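Local coordinates for phage-related conserved hypothetical protein, BB2244 (Bordetella bronchiseptica, PDB 2BDV) that is of unknown function but belongs to the SOS response associated peptidase (SRAP) family, and so may act on abasic sites in single-stranded DNA as studied relatives do, at residues C2-A6 with S212-P217; G93-V97 with W177-T182; L127-G131 with P166-P171. All blocks are in the same frame, centred on the assembly; numbering follows the deposited sequence.

Contact 1 of 3, residues C2-A6 with S212-P217; sequences CGRIA and SKYQLP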
loop_
_atom_site.group_PDB
_atom_site.type_symbol
_atom_site.label_atom_id
_atom_site.label_comp_id
_atom_site.label_asym_id
_atom_site.label_seq_id
_atom_site.Cartn_x
_atom_site.Cartn_y
_atom_site.Cartn_z
ATOM N N CYS A 2 -3.856 -1.256 7.228
ATOM C CA CYS A 2 -3.914 -0.176 6.214
ATOM C C CYS A 2 -5.163 -0.378 5.362
ATOM O O CYS A 2 -5.113 -1.035 4.329
ATOM C CB CYS A 2 -2.667 -0.230 5.329
ATOM S SG CYS A 2 -2.187 1.405 4.740
ATOM N N GLY A 3 -6.278 0.189 5.798
ATOM C CA GLY A 3 -7.509 0.009 5.056
ATOM C C GLY A 3 -7.954 1.208 4.254
ATOM O O GLY A 3 -8.944 1.140 3.530
ATOM N N ARG A 4 -7.210 2.301 4.362
ATOM C CA ARG A 4 -7.560 3.521 3.660
ATOM C C ARG A 4 -6.297 4.359 3.468
ATOM O O ARG A 4 -5.482 4.478 4.381
ATOM C CB ARG A 4 -8.573 4.300 4.501
ATOM C CG ARG A 4 -9.472 5.245 3.729
ATOM C CD ARG A 4 -10.552 4.473 2.976
ATOM N NE ARG A 4 -11.397 3.663 3.859
ATOM C CZ ARG A 4 -12.320 4.149 4.690
ATOM N NH1 ARG A 4 -13.034 3.323 5.446
ATOM N NH2 ARG A 4 -12.535 5.453 4.767
ATOM N N ILE A 5 -6.128 4.937 2.284
ATOM C CA ILE A 5 -4.962 5.772 2.026
ATOM C C ILE A 5 -5.394 7.082 1.376
ATOM O O ILE A 5 -6.570 7.274 1.042
ATOM C CB ILE A 5 -3.948 5.108 1.061
ATOM C CG1 ILE A 5 -4.621 4.834 -0.278
ATOM C CG2 ILE A 5 -3.349 3.870 1.703
ATOM C CD1 ILE A 5 -3.667 4.365 -1.386
ATOM N N ALA A 6 -4.431 7.977 1.196
ATOM C CA ALA A 6 -4.695 9.262 0.565
ATOM C C ALA A 6 -3.671 9.561 -0.528
ATOM O O ALA A 6 -2.467 9.443 -0.309
ATOM C CB ALA A 6 -4.686 10.382 1.616
ATOM N N SER A 212 -15.247 2.739 10.633
ATOM C CA SER A 212 -14.223 1.718 10.845
ATOM C C SER A 212 -13.344 1.566 9.606
ATOM O O SER A 212 -13.639 2.143 8.558
ATOM C CB SER A 212 -14.871 0.369 11.177
ATOM O OG SER A 212 -15.569 0.417 12.411
ATOM N N LYS A 213 -12.267 0.790 9.731
ATOM C CA LYS A 213 -11.342 0.556 8.620
ATOM C C LYS A 213 -12.098 0.008 7.412
ATOM O O LYS A 213 -11.808 0.361 6.265
ATOM C CB LYS A 213 -10.238 -0.442 9.026
ATOM C CG LYS A 213 -9.219 -0.737 7.915
ATOM C CD LYS A 213 -8.071 -1.653 8.357
ATOM C CE LYS A 213 -8.488 -3.111 8.507
ATOM N NZ LYS A 213 -9.389 -3.344 9.668
ATOM N N TYR A 214 -13.071 -0.857 7.688
ATOM C CA TYR A 214 -13.884 -1.476 6.650
ATOM C C TYR A 214 -15.297 -0.890 6.582
ATOM O O TYR A 214 -16.265 -1.598 6.298
ATOM C CB TYR A 214 -13.937 -2.995 6.868
ATOM C CG TYR A 214 -13.662 -3.430 8.293
ATOM C CD1 TYR A 214 -14.495 -3.030 9.341
ATOM C CD2 TYR A 214 -12.560 -4.235 8.596
ATOM C CE1 TYR A 214 -14.239 -3.420 10.657
ATOM C CE2 TYR A 214 -12.295 -4.631 9.909
ATOM C CZ TYR A 214 -13.138 -4.221 10.934
ATOM O OH TYR A 214 -12.886 -4.608 12.234
ATOM N N GLN A 215 -15.407 0.410 6.840
ATOM C CA GLN A 215 -16.691 1.097 6.790
ATOM C C GLN A 215 -16.579 2.424 6.055
ATOM O O GLN A 215 -16.053 3.403 6.586
ATOM C CB GLN A 215 -17.238 1.334 8.198
ATOM C CG GLN A 215 -17.693 0.069 8.895
ATOM C CD GLN A 215 -18.513 0.359 10.132
ATOM O OE1 GLN A 215 -19.556 1.011 10.060
ATOM N NE2 GLN A 215 -18.046 -0.126 11.277
ATOM N N LEU A 216 -17.075 2.442 4.823
ATOM C CA LEU A 216 -17.049 3.637 3.993
ATOM C C LEU A 216 -18.051 4.641 4.551
ATOM O O LEU A 216 -19.087 4.256 5.094
ATOM C CB LEU A 216 -17.425 3.277 2.555
ATOM C CG LEU A 216 -16.690 2.080 1.951
ATOM C CD1 LEU A 216 -17.274 1.766 0.584
ATOM C CD2 LEU A 216 -15.205 2.378 1.855
ATOM N N PRO A 217 -17.757 5.945 4.419
ATOM C CA PRO A 217 -18.653 6.994 4.920
ATOM C C PRO A 217 -20.024 6.992 4.245
ATOM O O PRO A 217 -20.122 6.989 3.017
ATOM C CB PRO A 217 -17.867 8.276 4.642
ATOM C CG PRO A 217 -17.096 7.928 3.408
ATOM C CD PRO A 217 -16.599 6.535 3.724
#

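Contact 2 of 3, residues G93-V97 with W177-T182; sequences GRILV and WVDPAT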
loop_
_atom_site.group_PDB
_atom_site.type_symbol
_atom_site.label_atom_id
_atom_site.label_comp_id
_atom_site.label_asym_id
_atom_site.label_seq_id
_atom_site.Cartn_x
_atom_site.Cartn_y
_atom_site.Cartn_z
ATOM N N GLY A 93 5.780 -9.665 -9.143
ATOM C CA GLY A 93 4.661 -8.758 -8.967
ATOM C C GLY A 93 4.919 -7.571 -8.050
ATOM O O GLY A 93 3.972 -6.959 -7.567
ATOM N N ARG A 94 6.186 -7.233 -7.819
ATOM C CA ARG A 94 6.539 -6.120 -6.933
ATOM C C ARG A 94 6.196 -4.740 -7.504
ATOM O O ARG A 94 6.641 -4.371 -8.592
ATOM C CB ARG A 94 8.032 -6.165 -6.581
ATOM C CG ARG A 94 8.494 -7.452 -5.889
ATOM C CD ARG A 94 9.936 -7.317 -5.371
ATOM N NE ARG A 94 10.887 -7.055 -6.451
ATOM C CZ ARG A 94 11.583 -7.992 -7.087
ATOM N NH1 ARG A 94 11.452 -9.273 -6.752
ATOM N NH2 ARG A 94 12.400 -7.646 -8.066
ATOM N N ILE A 95 5.396 -3.988 -6.759
ATOM C CA ILE A 95 4.996 -2.649 -7.171
ATOM C C ILE A 95 5.072 -1.687 -5.988
ATOM O O ILE A 95 5.285 -2.091 -4.844
ATOM C CB ILE A 95 3.536 -2.626 -7.691
ATOM C CG1 ILE A 95 2.559 -2.831 -6.527
ATOM C CG2 ILE A 95 3.332 -3.725 -8.728
ATOM C CD1 ILE A 95 1.112 -2.409 -6.825
ATOM N N LEU A 96 4.888 -0.410 -6.283
ATOM C CA LEU A 96 4.887 0.613 -5.261
ATOM C C LEU A 96 3.555 1.346 -5.370
ATOM O O LEU A 96 3.030 1.537 -6.467
ATOM C CB LEU A 96 6.044 1.595 -5.471
ATOM C CG LEU A 96 7.427 0.961 -5.341
ATOM C CD1 LEU A 96 8.478 1.818 -6.013
ATOM C CD2 LEU A 96 7.742 0.763 -3.857
ATOM N N VAL A 97 3.000 1.724 -4.222
ATOM C CA VAL A 97 1.752 2.467 -4.175
ATOM C C VAL A 97 2.034 3.793 -3.487
ATOM O O VAL A 97 2.216 3.844 -2.264
ATOM C CB VAL A 97 0.663 1.742 -3.357
ATOM C CG1 VAL A 97 -0.593 2.600 -3.317
ATOM C CG2 VAL A 97 0.348 0.384 -3.969
ATOM N N TRP A 177 13.381 -2.166 -5.188
ATOM C CA TRP A 177 12.214 -3.028 -5.068
ATOM C C TRP A 177 11.487 -3.240 -6.402
ATOM O O TRP A 177 11.169 -4.370 -6.753
ATOM C CB TRP A 177 11.254 -2.454 -4.012
ATOM C CG TRP A 177 9.921 -3.166 -3.882
ATOM C CD1 TRP A 177 8.715 -2.746 -4.381
ATOM C CD2 TRP A 177 9.655 -4.378 -3.166
ATOM N NE1 TRP A 177 7.715 -3.618 -4.012
ATOM C CE2 TRP A 177 8.264 -4.631 -3.272
ATOM C CE3 TRP A 177 10.455 -5.279 -2.446
ATOM C CZ2 TRP A 177 7.657 -5.747 -2.678
ATOM C CZ3 TRP A 177 9.850 -6.386 -1.857
ATOM C CH2 TRP A 177 8.462 -6.610 -1.980
ATOM N N VAL A 178 11.249 -2.168 -7.158
ATOM C CA VAL A 178 10.537 -2.285 -8.435
ATOM C C VAL A 178 11.395 -2.804 -9.609
ATOM O O VAL A 178 10.860 -3.182 -10.653
ATOM C CB VAL A 178 9.885 -0.923 -8.836
ATOM C CG1 VAL A 178 10.968 0.138 -9.056
ATOM C CG2 VAL A 178 9.066 -1.085 -10.115
ATOM N N ASP A 179 12.716 -2.829 -9.423
ATOM C CA ASP A 179 13.683 -3.287 -10.434
ATOM C C ASP A 179 13.580 -4.802 -10.641
ATOM O O ASP A 179 13.992 -5.589 -9.783
ATOM C CB ASP A 179 15.109 -2.907 -9.986
ATOM C CG ASP A 179 16.158 -3.050 -11.099
ATOM O OD1 ASP A 179 17.212 -2.380 -10.997
ATOM O OD2 ASP A 179 15.947 -3.830 -12.051
ATOM N N PRO A 180 13.040 -5.227 -11.793
ATOM C CA PRO A 180 12.880 -6.648 -12.108
ATOM C C PRO A 180 14.179 -7.456 -11.994
ATOM O O PRO A 180 14.148 -8.677 -11.842
ATOM C CB PRO A 180 12.313 -6.622 -13.526
ATOM C CG PRO A 180 12.892 -5.381 -14.103
ATOM C CD PRO A 180 12.770 -4.388 -12.974
ATOM N N ALA A 181 15.315 -6.766 -12.047
ATOM C CA ALA A 181 16.613 -7.422 -11.960
ATOM C C ALA A 181 16.986 -7.844 -10.537
ATOM O O ALA A 181 17.790 -8.759 -10.349
ATOM C CB ALA A 181 17.694 -6.510 -12.528
ATOM N N THR A 182 16.421 -7.180 -9.532
ATOM C CA THR A 182 16.746 -7.530 -8.148
ATOM C C THR A 182 16.122 -8.864 -7.764
ATOM O O THR A 182 14.919 -9.059 -7.900
ATOM C CB THR A 182 16.263 -6.454 -7.152
ATOM O OG1 THR A 182 14.837 -6.496 -7.055
ATOM C CG2 THR A 182 16.695 -5.073 -7.612
HETATM O O HOH W 1 12.760 -11.504 -8.917
#

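Contact 3 of 3, residues L127-G131 with P166-P171; sequences LLFAG and PVALPP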
loop_
_atom_site.group_PDB
_atom_site.type_symbol
_atom_site.label_atom_id
_atom_site.label_comp_id
_atom_site.label_asym_id
_atom_site.label_seq_id
_atom_site.Cartn_x
_atom_site.Cartn_y
_atom_site.Cartn_z
ATOM N N LEU A 127 4.812 9.127 0.322
ATOM C CA LEU A 127 5.352 7.854 0.767
ATOM C C LEU A 127 5.329 6.811 -0.349
ATOM O O LEU A 127 4.470 6.849 -1.230
ATOM C CB LEU A 127 4.537 7.359 1.960
ATOM C CG LEU A 127 4.133 8.452 2.955
ATOM C CD1 LEU A 127 3.184 7.842 3.966
ATOM C CD2 LEU A 127 5.356 9.054 3.650
ATOM N N LEU A 128 6.273 5.878 -0.312
ATOM C CA LEU A 128 6.321 4.836 -1.327
ATOM C C LEU A 128 6.039 3.496 -0.659
ATOM O O LEU A 128 6.963 2.836 -0.173
ATOM C CB LEU A 128 7.700 4.829 -2.016
ATOM C CG LEU A 128 8.186 6.182 -2.565
ATOM C CD1 LEU A 128 9.581 6.030 -3.166
ATOM C CD2 LEU A 128 7.225 6.717 -3.605
ATOM N N PHE A 129 4.763 3.099 -0.623
ATOM C CA PHE A 129 4.391 1.830 0.009
ATOM C C PHE A 129 4.764 0.669 -0.892
ATOM O O PHE A 129 4.518 0.702 -2.091
ATOM C CB PHE A 129 2.875 1.735 0.318
ATOM C CG PHE A 129 2.368 2.760 1.306
ATOM C CD1 PHE A 129 3.244 3.461 2.128
ATOM C CD2 PHE A 129 1.003 3.037 1.393
ATOM C CE1 PHE A 129 2.773 4.425 3.010
ATOM C CE2 PHE A 129 0.529 3.996 2.270
ATOM C CZ PHE A 129 1.412 4.692 3.081
ATOM N N ALA A 130 5.369 -0.353 -0.299
ATOM C CA ALA A 130 5.754 -1.552 -1.028
ATOM C C ALA A 130 4.470 -2.354 -1.232
ATOM O O ALA A 130 3.623 -2.424 -0.338
ATOM C CB ALA A 130 6.750 -2.356 -0.214
ATOM N N GLY A 131 4.322 -2.954 -2.408
ATOM C CA GLY A 131 3.128 -3.733 -2.683
ATOM C C GLY A 131 3.366 -4.920 -3.592
ATOM O O GLY A 131 4.400 -5.020 -4.245
ATOM N N PRO A 166 1.635 0.196 6.964
ATOM C CA PRO A 166 2.215 -0.101 5.651
ATOM C C PRO A 166 3.722 0.119 5.627
ATOM O O PRO A 166 4.227 1.084 6.196
ATOM C CB PRO A 166 1.481 0.864 4.731
ATOM C CG PRO A 166 1.324 2.074 5.608
ATOM C CD PRO A 166 0.863 1.453 6.922
ATOM N N VAL A 167 4.443 -0.780 4.973
ATOM C CA VAL A 167 5.889 -0.657 4.889
ATOM C C VAL A 167 6.263 0.407 3.861
ATOM O O VAL A 167 6.110 0.199 2.662
ATOM C CB VAL A 167 6.531 -2.003 4.489
ATOM C CG1 VAL A 167 8.042 -1.849 4.361
ATOM C CG2 VAL A 167 6.190 -3.062 5.524
ATOM N N ALA A 168 6.735 1.554 4.339
ATOM C CA ALA A 168 7.141 2.626 3.446
ATOM C C ALA A 168 8.642 2.507 3.225
ATOM O O ALA A 168 9.405 2.290 4.170
ATOM C CB ALA A 168 6.799 3.988 4.050
ATOM N N LEU A 169 9.066 2.668 1.977
ATOM C CA LEU A 169 10.472 2.546 1.634
ATOM C C LEU A 169 11.125 3.848 1.182
ATOM O O LEU A 169 10.476 4.723 0.617
ATOM C CB LEU A 169 10.641 1.518 0.513
ATOM C CG LEU A 169 10.126 0.085 0.679
ATOM C CD1 LEU A 169 10.167 -0.585 -0.678
ATOM C CD2 LEU A 169 10.962 -0.689 1.698
ATOM N N PRO A 170 12.435 3.990 1.440
ATOM C CA PRO A 170 13.150 5.201 1.021
ATOM C C PRO A 170 13.209 5.126 -0.514
ATOM O O PRO A 170 13.142 4.035 -1.088
ATOM C CB PRO A 170 14.539 5.026 1.643
ATOM C CG PRO A 170 14.296 4.120 2.820
ATOM C CD PRO A 170 13.293 3.134 2.278
ATOM N N PRO A 171 13.324 6.274 -1.194
ATOM C CA PRO A 171 13.383 6.263 -2.659
ATOM C C PRO A 171 14.434 5.307 -3.239
ATOM O O PRO A 171 14.184 4.619 -4.236
ATOM C CB PRO A 171 13.666 7.718 -2.999
ATOM C CG PRO A 171 12.924 8.454 -1.924
ATOM C CD PRO A 171 13.212 7.645 -0.669
HETATM O O HOH W 2 8.568 6.166 1.451
#

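Contact 1 of 3, residues C2-A6 with S212-P217
Arg4 and Lys213 reach past each other: the arginine runs end-on into the carbonyl groups of 212-217, while the lysine lays its aliphatic chain along the backbone of Gly3. With CG anti to the backbone N (chi1 -155°) and further bends at chi2 and chi3, the Arg4 side chain delivers its guanidinium edge to the loop. NH1 of Arg4 donates two weak bonds near the group's plane, to Lys213 O at 3.3 Å and to Gln215 O at 3.2 Å, and both N-H directions are well off straight. CD2 of Leu216 sits over one guanidinium face, offset toward the rim. NE of Arg4 is buried with no partner in the model. The other terminal nitrogen, NH2, is hydrogen-bonded to Val209 O and Asn35 OD1, so the group bridges several chain segments. The carbonyls are brought together by a type I turn from Ser212 to Gln215, closed by Gln215 N on Ser212 O at 3.0 Å. Lys213 is extended through chi2, and its CG packs 3.4 Å from Gly3 CA before the chain bends at chi3 and chi4. The whole contact ties the C-terminal loop beyond strand 201-204 to the N-terminal segment that runs into the outermost strand of the four-stranded antiparallel sheet, where Arg4 also packs on Tyr103 and Trp105 of the neighbouring strand 101-107.

Contact 2 of 3, residues G93-V97 with W177-T182
Arg94 leaves its strand toward Trp177 and spends its whole length on residues 177-182. CB lies over the indole face at the rim of the five-membered ring, 3.6 Å from Trp177 NE1. CG moves out along the indole and comes 3.7 Å from Trp177 CZ2. CD then stands over the face of the six-membered ring, 3.5 Å from its centroid and close to the ring normal, which is a CH-pi contact. The bend at chi3 (-61°) turns the chain away from the ring toward the end of the helix, and the guanidinium carbon is too far from the indole for more than a weak cation-pi attraction. NE donates to Trp177 O at 2.7 Å with an N-H...O angle of 164°; the donor lies in the carbonyl plane and the acceptor in the guanidinium plane, although the two planes are steeply twisted against each other. The last turn of helix 171-178 thus packs on edge strand 94-99 of the mixed sheet. Beyond the helix, Asp179 OD2 accepts from Ala181 N in an Asx turn, within a type I turn reaching Thr182. Those turns present further carbonyls to NH2 of Arg94, which makes weak, bent bonds to Thr182 O at 2.9 Å and to Asp179 O at 3.1 Å. NH1 binds Ile90 O, and a water bridges it weakly to Thr182 O. At the edge of the five-membered ring, Trp177 NE1 gives a hydrogen bond to Ile95 O at 3.0 Å, with the acceptor near the ring plane but the donor 45° out of the carbonyl plane. Leu96 CD2 adds an apolar contact 3.7 Å from Trp177 CD1, while its CD1 meets Val178 CB, the two side chains crossing at about a right angle.

Contact 3 of 3, residues L127-G131 with P166-P171
Phe129 and Pro166 form the apolar centre, their side chains lying side by side and pointing the same way. CG of Pro166 stands over the phenyl face, 3.8 Å from the ring centroid and 19° off the normal, a CH-pi contact offset toward the rim at CZ. With CG beside the backbone N (chi1 -63°), the Phe129 ring lies alongside Pro166 and turns that face to it. Ala168 CB approaches the same ring at its edge, 4.1 Å from Phe129 CD1. Further along, Ala130 CB meets Leu169 CD1 at 3.9 Å, and Leu128 CD1 rests 3.8 Å from Pro171 CA, where the loop becomes a helix. Outward of these lies the backbone edge. Phe129 and Ala168 make a single antiparallel bridge as a non-hydrogen-bonded pair, flanked by two nearly straight bonds: Leu169 N to Leu128 O at 3.0 Å, its donor tilted 31° from the carbonyl plane, and Ala130 N to Val167 O at 3.1 Å, almost in line with the carbonyl. A water accepts from Leu128 N at 2.9 Å and lies by Leu169 O, though that second separation is too short to be trusted. The bridge therefore adds a loop to strand 126-133, whose partners in the mixed sheet are strands 94-99 and 147-151; Val150 bonds to the backbones of both Ala130 and Val167, and Leu169 continues onto Trp177 of helix 171-178.

Overall arrangement
Contacts 2 and 3 are buried and share the mixed sheet: strands 94-99 and 126-133 are neighbours in it, with Ile95 O near Gly131 N at 2.8 Å, a probable hydrogen bond. Both also engage one continuous piece of chain, contact 3 at the start of helix 171-178 and contact 2 at its end. Contact 1 is partly buried, with residues 214-217 exposed; its centre lies about 26 Å from that of contact 2 and 19 Å from that of contact 3. Even so, Ile5 touches Phe129, and Cys2 SG meets Pro166. Different arginines reach backbone carbonyls in contact 1, weakly, and in contact 2, with one short, straight bond; contact 3 relies on backbone pairing and apolar packing.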